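Polyphosphate kinase (PDB 2O8R) probably catalyses the reversible transfer of the terminal phosphate of ATP onto a growing long-chain polyphosphate, with magnesium as cofactor. Local coordinates at residues Pro108-Glu112 and His113-Leu117; Val184-Gly188 and Leu189-Val193; Tyr556-Glu560 and Ala561-Ile565. The protein carries 3 engineered substitutions. One frame throughout, in Å; residues are numbered along the deposited sequence.

Contact 1: Pro108-Glu112 and His113-Leu117; sequences PTLEE and HGIRL. With SO4 (sulfate ion), chain H.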
ATOM      1  N   PRO A 108      -8.729 -32.920   0.134  1.00 48.07           N
ATOM      2  CA  PRO A 108      -8.743 -34.045  -0.806  1.00 50.17           C
ATOM      3  C   PRO A 108      -8.716 -33.652  -2.283  1.00 40.69           C
ATOM      4  O   PRO A 108      -8.024 -34.297  -3.063  1.00 54.37           O
ATOM      5  CB  PRO A 108     -10.064 -34.750  -0.481  1.00 33.14           C
ATOM      6  CG  PRO A 108     -10.315 -34.419   0.903  1.00 53.17           C
ATOM      7  CD  PRO A 108      -9.868 -33.003   1.058  1.00 40.43           C
ATOM      8  N   THR A 109      -9.469 -32.624  -2.673  1.00 50.78           N
ATOM      9  CA  THR A 109      -9.491 -32.206  -4.082  1.00 53.46           C
ATOM     10  C   THR A 109      -8.155 -31.591  -4.499  1.00 56.85           C
ATOM     11  O   THR A 109      -7.671 -31.833  -5.598  1.00 54.29           O
ATOM     12  CB  THR A 109     -10.610 -31.200  -4.368  1.00 54.56           C
ATOM     13  OG1 THR A 109     -11.797 -31.599  -3.690  1.00 59.55           O
ATOM     14  CG2 THR A 109     -10.902 -31.138  -5.834  1.00 38.33           C
ATOM     15  N   LEU A 110      -7.557 -30.801  -3.607  1.00 68.96           N
ATOM     16  CA  LEU A 110      -6.216 -30.259  -3.836  1.00 60.00           C
ATOM     17  C   LEU A 110      -5.212 -31.369  -4.142  1.00 55.19           C
ATOM     18  O   LEU A 110      -4.394 -31.244  -5.044  1.00 42.57           O
ATOM     19  CB  LEU A 110      -5.759 -29.418  -2.642  1.00 49.11           C
ATOM     20  CG  LEU A 110      -6.383 -28.011  -2.498  1.00 47.51           C
ATOM     21  CD1 LEU A 110      -6.122 -27.457  -1.110  1.00 51.07           C
ATOM     22  CD2 LEU A 110      -5.903 -27.009  -3.555  1.00 51.00           C
ATOM     23  N   GLU A 111      -5.303 -32.467  -3.400  1.00 57.31           N
ATOM     24  CA  GLU A 111      -4.434 -33.614  -3.630  1.00 52.98           C
ATOM     25  C   GLU A 111      -4.675 -34.310  -4.958  1.00 51.00           C
ATOM     26  O   GLU A 111      -3.734 -34.760  -5.605  1.00 55.68           O
ATOM     27  CB  GLU A 111      -4.534 -34.606  -2.475  1.00 51.34           C
ATOM     28  CG  GLU A 111      -3.536 -34.316  -1.380  1.00 69.68           C
ATOM     29  CD  GLU A 111      -3.724 -35.189  -0.165  1.00 93.36           C
ATOM     30  OE1 GLU A 111      -4.492 -36.175  -0.237  1.00105.71           O
ATOM     31  OE2 GLU A 111      -3.101 -34.880   0.868  1.00106.82           O
ATOM     32  N   GLU A 112      -5.936 -34.390  -5.364  1.00 50.30           N
ATOM     33  CA  GLU A 112      -6.288 -34.948  -6.663  1.00 53.98           C
ATOM     34  C   GLU A 112      -5.617 -34.169  -7.791  1.00 47.24           C
ATOM     35  O   GLU A 112      -5.388 -34.709  -8.871  1.00 58.18           O
ATOM     36  CB  GLU A 112      -7.800 -34.932  -6.846  1.00 57.26           C
ATOM     37  CG  GLU A 112      -8.337 -35.929  -7.848  1.00 53.36           C
ATOM     38  CD  GLU A 112      -9.865 -36.018  -7.828  1.00 77.57           C
ATOM     39  OE1 GLU A 112     -10.486 -35.648  -6.802  1.00 59.90           O
ATOM     40  OE2 GLU A 112     -10.447 -36.466  -8.843  1.00 93.76           O
ATOM     41  N   HIS A 113      -5.278 -32.911  -7.525  1.00 48.72           N
ATOM     42  CA  HIS A 113      -4.616 -32.067  -8.514  1.00 41.28           C
ATOM     43  C   HIS A 113      -3.167 -31.692  -8.190  1.00 46.46           C
ATOM     44  O   HIS A 113      -2.635 -30.733  -8.745  1.00 58.74           O
ATOM     45  CB  HIS A 113      -5.451 -30.820  -8.748  1.00 47.75           C
ATOM     46  CG  HIS A 113      -6.831 -31.120  -9.228  1.00 64.70           C
ATOM     47  ND1 HIS A 113      -7.875 -31.377  -8.369  1.00 60.63           N
ATOM     48  CD2 HIS A 113      -7.334 -31.240 -10.480  1.00 55.48           C
ATOM     49  CE1 HIS A 113      -8.967 -31.625  -9.068  1.00 62.96           C
ATOM     50  NE2 HIS A 113      -8.664 -31.549 -10.352  1.00 54.56           N
ATOM     51  N   GLY A 114      -2.529 -32.446  -7.301  1.00 51.02           N
ATOM     52  CA  GLY A 114      -1.101 -32.252  -7.017  1.00 55.65           C
ATOM     53  C   GLY A 114      -0.740 -31.169  -6.009  1.00 62.94           C
ATOM     54  O   GLY A 114       0.387 -30.684  -6.009  1.00 53.37           O
ATOM     55  N   ILE A 115      -1.692 -30.785  -5.157  1.00 58.19           N
ATOM     56  CA  ILE A 115      -1.439 -29.823  -4.082  1.00 47.80           C
ATOM     57  C   ILE A 115      -1.596 -30.523  -2.740  1.00 47.28           C
ATOM     58  O   ILE A 115      -2.646 -31.092  -2.450  1.00 44.71           O
ATOM     59  CB  ILE A 115      -2.426 -28.626  -4.115  1.00 35.95           C
ATOM     60  CG1 ILE A 115      -2.840 -28.281  -5.553  1.00 57.45           C
ATOM     61  CG2 ILE A 115      -1.866 -27.413  -3.351  1.00 40.24           C
ATOM     62  CD1 ILE A 115      -2.021 -27.219  -6.234  1.00 34.24           C
ATOM     63  N   ARG A 116      -0.549 -30.496  -1.920  1.00 54.88           N
ATOM     64  CA  ARG A 116      -0.659 -31.051  -0.581  1.00 32.52           C
ATOM     65  C   ARG A 116      -0.518 -29.943   0.437  1.00 46.87           C
ATOM     66  O   ARG A 116       0.566 -29.389   0.651  1.00 50.85           O
ATOM     67  CB  ARG A 116       0.335 -32.186  -0.349  1.00 44.67           C
ATOM     68  CG  ARG A 116      -0.116 -33.163   0.730  1.00 63.44           C
ATOM     69  CD  ARG A 116       0.007 -34.614   0.263  1.00 78.59           C
ATOM     70  NE  ARG A 116       1.090 -35.335   0.919  1.00 81.51           N
ATOM     71  CZ  ARG A 116       0.957 -36.003   2.062  1.00106.05           C
ATOM     72  NH1 ARG A 116      -0.216 -36.042   2.683  1.00114.63           N
ATOM     73  NH2 ARG A 116       1.998 -36.631   2.591  1.00103.64           N
ATOM     74  N   LEU A 117      -1.652 -29.574   1.018  1.00 44.37           N
ATOM     75  CA  LEU A 117      -1.654 -28.616   2.089  1.00 42.41           C
ATOM     76  C   LEU A 117      -1.578 -29.470   3.316  1.00 39.93           C
ATOM     77  O   LEU A 117      -2.536 -30.155   3.663  1.00 48.87           O
ATOM     78  CB  LEU A 117      -2.930 -27.775   2.085  1.00 26.82           C
ATOM     79  CG  LEU A 117      -3.039 -26.770   3.247  1.00 60.69           C
ATOM     80  CD1 LEU A 117      -1.763 -25.948   3.405  1.00 55.73           C
ATOM     81  CD2 LEU A 117      -4.230 -25.850   3.073  1.00 51.60           C
TER
HETATM   82  S   SO4 H 709       4.631 -36.792   4.569  1.00 77.78           S
HETATM   83  O1  SO4 H 709       4.675 -37.242   3.177  1.00 99.78           O
HETATM   84  O2  SO4 H 709       4.194 -37.892   5.422  1.00 83.58           O
HETATM   85  O3  SO4 H 709       5.960 -36.329   4.978  1.00 66.82           O
HETATM   86  O4  SO4 H 709       3.673 -35.701   4.704  1.00 96.27           O
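A Schellman motif ends helix 83-112 here, where Leu110 and Glu111 turn their carbonyls toward Gly114 and Ile115 before the chain runs back as strand 115-118. Ile115 N donates to Leu110 O at 2.7 Å and Gly114 N to Glu111 O at 3.1 Å. Gly114 is the C-prime residue, with phi at 84°. Leu110 O also takes His113 N, at 3.1 Å, and the two donors arrive from opposite faces of the carbonyl plane. His113 adds a side-chain tie: with CG beside its own backbone N, the ring folds back along the helix and ND1 gives a nearly straight bond to Thr109 O, 2.8 Å long with the acceptor close to the ring plane. The methyl CG2 of Thr109 lies alongside CE1, while its hydroxyl bonds back to Gln105 O. On the buried side of the turn, Leu110 CB meets Ile115 CB at 3.7 Å, and Tyr36 of helix 35-63 packs against both side chains. On the outer side the extended Glu111 sets OE2 alongside CG and CD of Arg116, 3.2 Å from CD, and at the guanidinium edge, where it forms a long salt bridge of 3.6 Å to NH1. Carboxylate and guanidinium planes stand 64° apart. Arg116 NH2 reaches sulfate O1 at 2.8 Å in a weak bond; Thr123 N and His124 N hold the same ion, probably from the crystallisation liquor. The whole is a Schellman helix end leading into a strand, closed by a glycine at C-prime.

Contact 2: Val184-Gly188 and Leu189-Val193; sequences VPTDG and LPRFV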
ATOM      1  N   VAL A 184       2.094 -15.677  15.823  1.00 35.36           N
ATOM      2  CA  VAL A 184       2.402 -16.251  14.530  1.00 39.48           C
ATOM      3  C   VAL A 184       2.631 -15.087  13.573  1.00 35.88           C
ATOM      4  O   VAL A 184       1.693 -14.415  13.151  1.00 59.97           O
ATOM      5  CB  VAL A 184       1.372 -17.311  14.094  1.00 38.12           C
ATOM      6  CG1 VAL A 184       0.786 -17.946  15.327  1.00 30.22           C
ATOM      7  CG2 VAL A 184       0.280 -16.727  13.256  1.00 55.11           C
ATOM      8  N   PRO A 185       3.903 -14.816  13.265  1.00 51.65           N
ATOM      9  CA  PRO A 185       4.313 -13.561  12.630  1.00 50.71           C
ATOM     10  C   PRO A 185       3.895 -13.447  11.172  1.00 50.57           C
ATOM     11  O   PRO A 185       4.745 -13.355  10.286  1.00 57.60           O
ATOM     12  CB  PRO A 185       5.840 -13.593  12.737  1.00 41.65           C
ATOM     13  CG  PRO A 185       6.190 -15.033  12.854  1.00 54.85           C
ATOM     14  CD  PRO A 185       5.031 -15.733  13.502  1.00 56.99           C
ATOM     15  N   THR A 186       2.591 -13.443  10.919  1.00 57.10           N
ATOM     16  CA  THR A 186       2.107 -13.347   9.546  1.00 58.75           C
ATOM     17  C   THR A 186       2.193 -11.920   9.036  1.00 47.67           C
ATOM     18  O   THR A 186       1.928 -11.654   7.874  1.00 67.91           O
ATOM     19  CB  THR A 186       0.696 -13.888   9.383  1.00 38.08           C
ATOM     20  OG1 THR A 186      -0.183 -13.206  10.284  1.00 69.62           O
ATOM     21  CG2 THR A 186       0.682 -15.350   9.681  1.00 54.28           C
ATOM     22  N   ASP A 187       2.599 -11.017   9.915  1.00 47.89           N
ATOM     23  CA  ASP A 187       2.924  -9.659   9.526  1.00 45.63           C
ATOM     24  C   ASP A 187       4.282  -9.594   8.831  1.00 38.56           C
ATOM     25  O   ASP A 187       4.669  -8.555   8.307  1.00 57.86           O
ATOM     26  CB  ASP A 187       2.931  -8.762  10.765  1.00 41.13           C
ATOM     27  CG  ASP A 187       3.814  -9.307  11.895  1.00 61.39           C
ATOM     28  OD1 ASP A 187       4.541 -10.304  11.686  1.00 79.50           O
ATOM     29  OD2 ASP A 187       3.776  -8.733  13.006  1.00 71.14           O
ATOM     30  N   GLY A 188       5.024 -10.696   8.872  1.00 46.82           N
ATOM     31  CA  GLY A 188       6.361 -10.754   8.290  1.00 35.48           C
ATOM     32  C   GLY A 188       6.617 -11.998   7.451  1.00 45.69           C
ATOM     33  O   GLY A 188       7.598 -12.063   6.718  1.00 53.42           O
ATOM     34  N   LEU A 189       5.738 -12.989   7.564  1.00 45.54           N
ATOM     35  CA  LEU A 189       5.870 -14.233   6.814  1.00 44.71           C
ATOM     36  C   LEU A 189       4.521 -14.622   6.208  1.00 49.72           C
ATOM     37  O   LEU A 189       3.482 -14.126   6.639  1.00 55.99           O
ATOM     38  CB  LEU A 189       6.361 -15.342   7.743  1.00 54.82           C
ATOM     39  CG  LEU A 189       7.827 -15.356   8.169  1.00 50.40           C
ATOM     40  CD1 LEU A 189       8.119 -16.685   8.813  1.00 32.33           C
ATOM     41  CD2 LEU A 189       8.724 -15.149   6.977  1.00 29.93           C
ATOM     42  N   PRO A 190       4.522 -15.499   5.199  1.00 43.27           N
ATOM     43  CA  PRO A 190       3.233 -15.914   4.682  1.00 47.32           C
ATOM     44  C   PRO A 190       2.557 -16.937   5.597  1.00 54.10           C
ATOM     45  O   PRO A 190       3.237 -17.661   6.340  1.00 46.24           O
ATOM     46  CB  PRO A 190       3.594 -16.567   3.352  1.00 40.37           C
ATOM     47  CG  PRO A 190       4.942 -17.100   3.558  1.00 44.47           C
ATOM     48  CD  PRO A 190       5.635 -16.150   4.487  1.00 49.48           C
ATOM     49  N   ARG A 191       1.227 -16.985   5.537  1.00 56.71           N
ATOM     50  CA  ARG A 191       0.447 -17.951   6.304  1.00 49.29           C
ATOM     51  C   ARG A 191       0.804 -19.341   5.822  1.00 61.23           C
ATOM     52  O   ARG A 191       0.928 -20.272   6.624  1.00 60.77           O
ATOM     53  CB  ARG A 191      -1.050 -17.709   6.101  1.00 43.55           C
ATOM     54  CG  ARG A 191      -1.956 -18.597   6.930  1.00 47.51           C
ATOM     55  CD  ARG A 191      -1.750 -18.403   8.434  1.00 54.65           C
ATOM     56  NE  ARG A 191      -2.474 -19.410   9.213  1.00 42.07           N
ATOM     57  CZ  ARG A 191      -3.752 -19.313   9.575  1.00 54.21           C
ATOM     58  NH1 ARG A 191      -4.485 -18.257   9.243  1.00 64.27           N
ATOM     59  NH2 ARG A 191      -4.305 -20.275  10.286  1.00 38.97           N
ATOM     60  N   PHE A 192       0.984 -19.460   4.505  1.00 62.03           N
ATOM     61  CA  PHE A 192       1.324 -20.726   3.870  1.00 49.54           C
ATOM     62  C   PHE A 192       2.753 -20.722   3.356  1.00 53.71           C
ATOM     63  O   PHE A 192       3.156 -19.814   2.633  1.00 65.34           O
ATOM     64  CB  PHE A 192       0.326 -21.042   2.768  1.00 49.10           C
ATOM     65  CG  PHE A 192      -1.089 -21.052   3.250  1.00 47.18           C
ATOM     66  CD1 PHE A 192      -1.549 -22.091   4.051  1.00 37.38           C
ATOM     67  CD2 PHE A 192      -1.946 -20.004   2.944  1.00 42.88           C
ATOM     68  CE1 PHE A 192      -2.849 -22.100   4.520  1.00 42.30           C
ATOM     69  CE2 PHE A 192      -3.244 -20.006   3.408  1.00 54.41           C
ATOM     70  CZ  PHE A 192      -3.697 -21.054   4.200  1.00 51.51           C
ATOM     71  N   VAL A 193       3.513 -21.733   3.774  1.00 50.08           N
ATOM     72  CA  VAL A 193       4.937 -21.829   3.488  1.00 46.79           C
ATOM     73  C   VAL A 193       5.142 -23.011   2.547  1.00 59.47           C
ATOM     74  O   VAL A 193       4.798 -24.148   2.894  1.00 55.76           O
ATOM     75  CB  VAL A 193       5.755 -22.013   4.802  1.00 51.56           C
ATOM     76  CG1 VAL A 193       7.267 -22.067   4.540  1.00 40.71           C
ATOM     77  CG2 VAL A 193       5.456 -20.886   5.750  1.00 45.63           C
TER
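Pro185 and Leu189 are joined through the backbone: Leu189 N donates to Pro185 O at 2.9 Å, lying in the carbonyl plane. The same oxygen, Pro185 O, takes Gly188 N at 3.0 Å, so two consecutive amides grip one acceptor and close the tight turn through Thr186 and Asp187. Inside that loop Thr186 CA sits 3.3 Å from Leu189 O in a CA-H...O contact. Thr186 CG2 meets Arg191 CD at 4.1 Å, the two side chains running side by side in the same direction.

One step out, Pro185 is the centre of an inverse gamma turn, in which Thr186 N bonds to Val184 O at 2.6 Å; that oxygen also receives Arg161 NH1. A chi1 of -176° swings Arg191 CG away from its own amide and over the centre of the Phe192 ring. The guanidinium of Arg191 ends between Glu210 and Asp305, a salt bridge to each, with Val301 O taking a further bond from NH2.

Leu189 packs on Leu209 of helix 209-214, on Phe134 and Ile139 of helix 125-139, and on Phe410 of the second subunit. The turn links strand 178-183 to strand 192-195, with both helices against it and the dimer partner touching Leu189 and Pro190.

Contact 3: Tyr556-Glu560 and Ala561-Ile565; sequences YRASE and AGVEI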
ATOM      1  N   TYR A 556     -45.918  -6.163  -0.104  1.00 63.99           N
ATOM      2  CA  TYR A 556     -46.915  -7.109   0.390  1.00 62.55           C
ATOM      3  C   TYR A 556     -48.321  -6.715  -0.061  1.00 74.60           C
ATOM      4  O   TYR A 556     -49.105  -7.566  -0.502  1.00 67.35           O
ATOM      5  CB  TYR A 556     -46.902  -7.149   1.909  1.00 60.45           C
ATOM      6  CG  TYR A 556     -45.786  -7.953   2.536  1.00 70.07           C
ATOM      7  CD1 TYR A 556     -45.420  -9.197   2.031  1.00 57.57           C
ATOM      8  CD2 TYR A 556     -45.119  -7.481   3.671  1.00 52.28           C
ATOM      9  CE1 TYR A 556     -44.406  -9.943   2.629  1.00 60.67           C
ATOM     10  CE2 TYR A 556     -44.123  -8.225   4.278  1.00 64.96           C
ATOM     11  CZ  TYR A 556     -43.770  -9.445   3.749  1.00 62.72           C
ATOM     12  OH  TYR A 556     -42.776 -10.160   4.349  1.00 65.40           O
ATOM     13  N   ARG A 557     -48.633  -5.425   0.053  1.00 54.47           N
ATOM     14  CA  ARG A 557     -49.913  -4.923  -0.422  1.00 61.88           C
ATOM     15  C   ARG A 557     -50.058  -5.046  -1.938  1.00 70.67           C
ATOM     16  O   ARG A 557     -51.154  -5.313  -2.432  1.00 91.38           O
ATOM     17  CB  ARG A 557     -50.143  -3.481   0.009  1.00 49.60           C
ATOM     18  CG  ARG A 557     -50.399  -3.278   1.499  1.00 61.63           C
ATOM     19  CD  ARG A 557     -50.439  -1.791   1.844  1.00 67.77           C
ATOM     20  NE  ARG A 557     -50.919  -1.012   0.701  1.00 95.78           N
ATOM     21  CZ  ARG A 557     -50.250  -0.022   0.107  1.00108.83           C
ATOM     22  NH1 ARG A 557     -49.057   0.368   0.555  1.00102.39           N
ATOM     23  NH2 ARG A 557     -50.793   0.591  -0.936  1.00 94.69           N
ATOM     24  N   ALA A 558     -48.964  -4.860  -2.672  1.00 71.32           N
ATOM     25  CA  ALA A 558     -49.001  -5.027  -4.123  1.00 62.72           C
ATOM     26  C   ALA A 558     -49.285  -6.482  -4.458  1.00 62.75           C
ATOM     27  O   ALA A 558     -50.111  -6.771  -5.316  1.00 73.06           O
ATOM     28  CB  ALA A 558     -47.705  -4.567  -4.754  1.00 44.78           C
ATOM     29  N   SER A 559     -48.626  -7.394  -3.751  1.00 60.33           N
ATOM     30  CA  SER A 559     -48.861  -8.827  -3.926  1.00 67.91           C
ATOM     31  C   SER A 559     -50.328  -9.168  -3.670  1.00 72.59           C
ATOM     32  O   SER A 559     -51.009  -9.718  -4.547  1.00 60.17           O
ATOM     33  CB  SER A 559     -47.965  -9.631  -2.983  1.00 71.76           C
ATOM     34  OG  SER A 559     -48.152 -11.023  -3.157  1.00 66.25           O
ATOM     35  N   GLU A 560     -50.799  -8.815  -2.472  1.00 65.91           N
ATOM     36  CA  GLU A 560     -52.204  -8.946  -2.080  1.00 53.41           C
ATOM     37  C   GLU A 560     -53.153  -8.423  -3.153  1.00 60.69           C
ATOM     38  O   GLU A 560     -54.181  -9.040  -3.424  1.00 69.25           O
ATOM     39  CB  GLU A 560     -52.454  -8.190  -0.769  1.00 52.27           C
ATOM     40  CG  GLU A 560     -51.977  -8.918   0.487  1.00 45.98           C
ATOM     41  CD  GLU A 560     -51.977  -8.045   1.724  1.00 62.54           C
ATOM     42  OE1 GLU A 560     -51.985  -6.802   1.582  1.00 80.13           O
ATOM     43  OE2 GLU A 560     -51.967  -8.598   2.850  1.00 83.05           O
ATOM     44  N   ALA A 561     -52.788  -7.299  -3.774  1.00 55.88           N
ATOM     45  CA  ALA A 561     -53.592  -6.660  -4.816  1.00 50.89           C
ATOM     46  C   ALA A 561     -53.520  -7.351  -6.173  1.00 59.93           C
ATOM     47  O   ALA A 561     -54.058  -6.836  -7.143  1.00 51.06           O
ATOM     48  CB  ALA A 561     -53.171  -5.218  -4.981  1.00 45.63           C
ATOM     49  N   GLY A 562     -52.832  -8.486  -6.257  1.00 54.51           N
ATOM     50  CA  GLY A 562     -52.654  -9.155  -7.535  1.00 47.44           C
ATOM     51  C   GLY A 562     -51.464  -8.707  -8.378  1.00 67.44           C
ATOM     52  O   GLY A 562     -51.299  -9.187  -9.506  1.00 73.03           O
ATOM     53  N   VAL A 563     -50.631  -7.799  -7.860  1.00 56.29           N
ATOM     54  CA  VAL A 563     -49.377  -7.442  -8.551  1.00 57.86           C
ATOM     55  C   VAL A 563     -48.317  -8.541  -8.355  1.00 61.51           C
ATOM     56  O   VAL A 563     -48.023  -8.937  -7.225  1.00 62.39           O
ATOM     57  CB  VAL A 563     -48.804  -6.056  -8.103  1.00 65.42           C
ATOM     58  CG1 VAL A 563     -47.589  -5.678  -8.940  1.00 40.35           C
ATOM     59  CG2 VAL A 563     -49.872  -4.944  -8.170  1.00 38.65           C
ATOM     60  N   GLU A 564     -47.765  -9.036  -9.463  1.00 73.71           N
ATOM     61  CA  GLU A 564     -46.694 -10.043  -9.448  1.00 61.94           C
ATOM     62  C   GLU A 564     -45.305  -9.411  -9.311  1.00 68.61           C
ATOM     63  O   GLU A 564     -44.978  -8.430  -9.996  1.00 52.98           O
ATOM     64  CB  GLU A 564     -46.710 -10.841 -10.739  1.00 51.68           C
ATOM     65  CG  GLU A 564     -47.830 -11.832 -10.874  1.00 62.56           C
ATOM     66  CD  GLU A 564     -47.559 -12.834 -11.983  1.00 87.36           C
ATOM     67  OE1 GLU A 564     -46.592 -12.630 -12.762  1.00 72.63           O
ATOM     68  OE2 GLU A 564     -48.306 -13.831 -12.064  1.00 88.43           O
ATOM     69  N   ILE A 565     -44.484  -9.987  -8.437  1.00 63.86           N
ATOM     70  CA  ILE A 565     -43.173  -9.417  -8.136  1.00 61.48           C
ATOM     71  C   ILE A 565     -42.005 -10.424  -8.197  1.00 65.75           C
ATOM     72  O   ILE A 565     -42.012 -11.454  -7.506  1.00 54.58           O
ATOM     73  CB  ILE A 565     -43.166  -8.705  -6.752  1.00 59.81           C
ATOM     74  CG1 ILE A 565     -44.437  -7.871  -6.543  1.00 39.02           C
ATOM     75  CG2 ILE A 565     -41.928  -7.831  -6.618  1.00 62.06           C
ATOM     76  CD1 ILE A 565     -44.581  -7.280  -5.155  1.00 51.92           C
TER
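Ala558 and Val563 form the tight side of this turn, at the end of helix 549-560 where the chain swings into strand 564-569. Ala558 CB meets Val563 CB at 3.8 Å. Val563 CG2 also lies close to the carbonyl of Ala558. Ile565, whose CB points toward the helix, brings its CD1 to 4.2 Å from Ala558 CB. With CG1 beside the backbone N and the chain then extended (chi2 173°), that terminal methyl reaches the last helical turn at Ala558. Met539 of the adjoining strand 538-543 touches all three side chains, and Ile585 packs on Ile565 and Ser559, so this face belongs to the hydrophobic layer between helix and sheet. Ala561 is closely packed too: Ala561 CB lies 3.3 Å from Arg557 O, and its methyl leans on Ile528 of helix 516-532.

The backbone closes the turn. Val563 N bonds to Ala558 O at 2.8 Å and Gly562 N to Ser559 O at 2.8 Å, the pair of a Schellman motif, with Gly562 at a positive phi of 87°. Ala561 N still makes a helical bond to Arg557 O, at 2.9 Å. Ser559 CA adds a CA-H...O contact of 3.4 Å to Val563 O, and Ser559 O is shared with Asn584 ND2.

The other side is looser. Glu560 runs out, extended beyond CG, from an exposed position, and its polar end bonds through OE1 to Tyr8 OH. Arg557, with its CB turned away from the residues that follow, ends in a salt bridge to Glu525.

The chemistry thus divides in two: main-chain bonds and small or branched apolar groups hold the turn between helix and strand of a beta-alpha-beta unit, while the charged ends of Arg557 and Glu560 find their partners outside it and tie it to neighbouring segments.

How the contacts relate
Contacts 1 and 2 are neighbours, whereas contact 3 stands apart. The centres of the first two are about 22 Å from each other, and they touch where Leu117 CD1 packs on Phe192 CD1 at 3.9 Å. Both reach the three-stranded sheet in which strand 204-208 lies between 115-118 and 192-195, so the N-terminal and middle domains of the polyphosphate kinase meet there. Contact 3, in the second C-terminal domain, has its centre about 51 Å from that of contact 1 and about 55 Å from that of contact 2, with nearest atoms about 37 and 39 Å away. Contacts 1 and 3 share a glycine-ended Schellman turn from helix to strand. All three lie away from His439, the probable phosphohistidine, and the probable ligand sites.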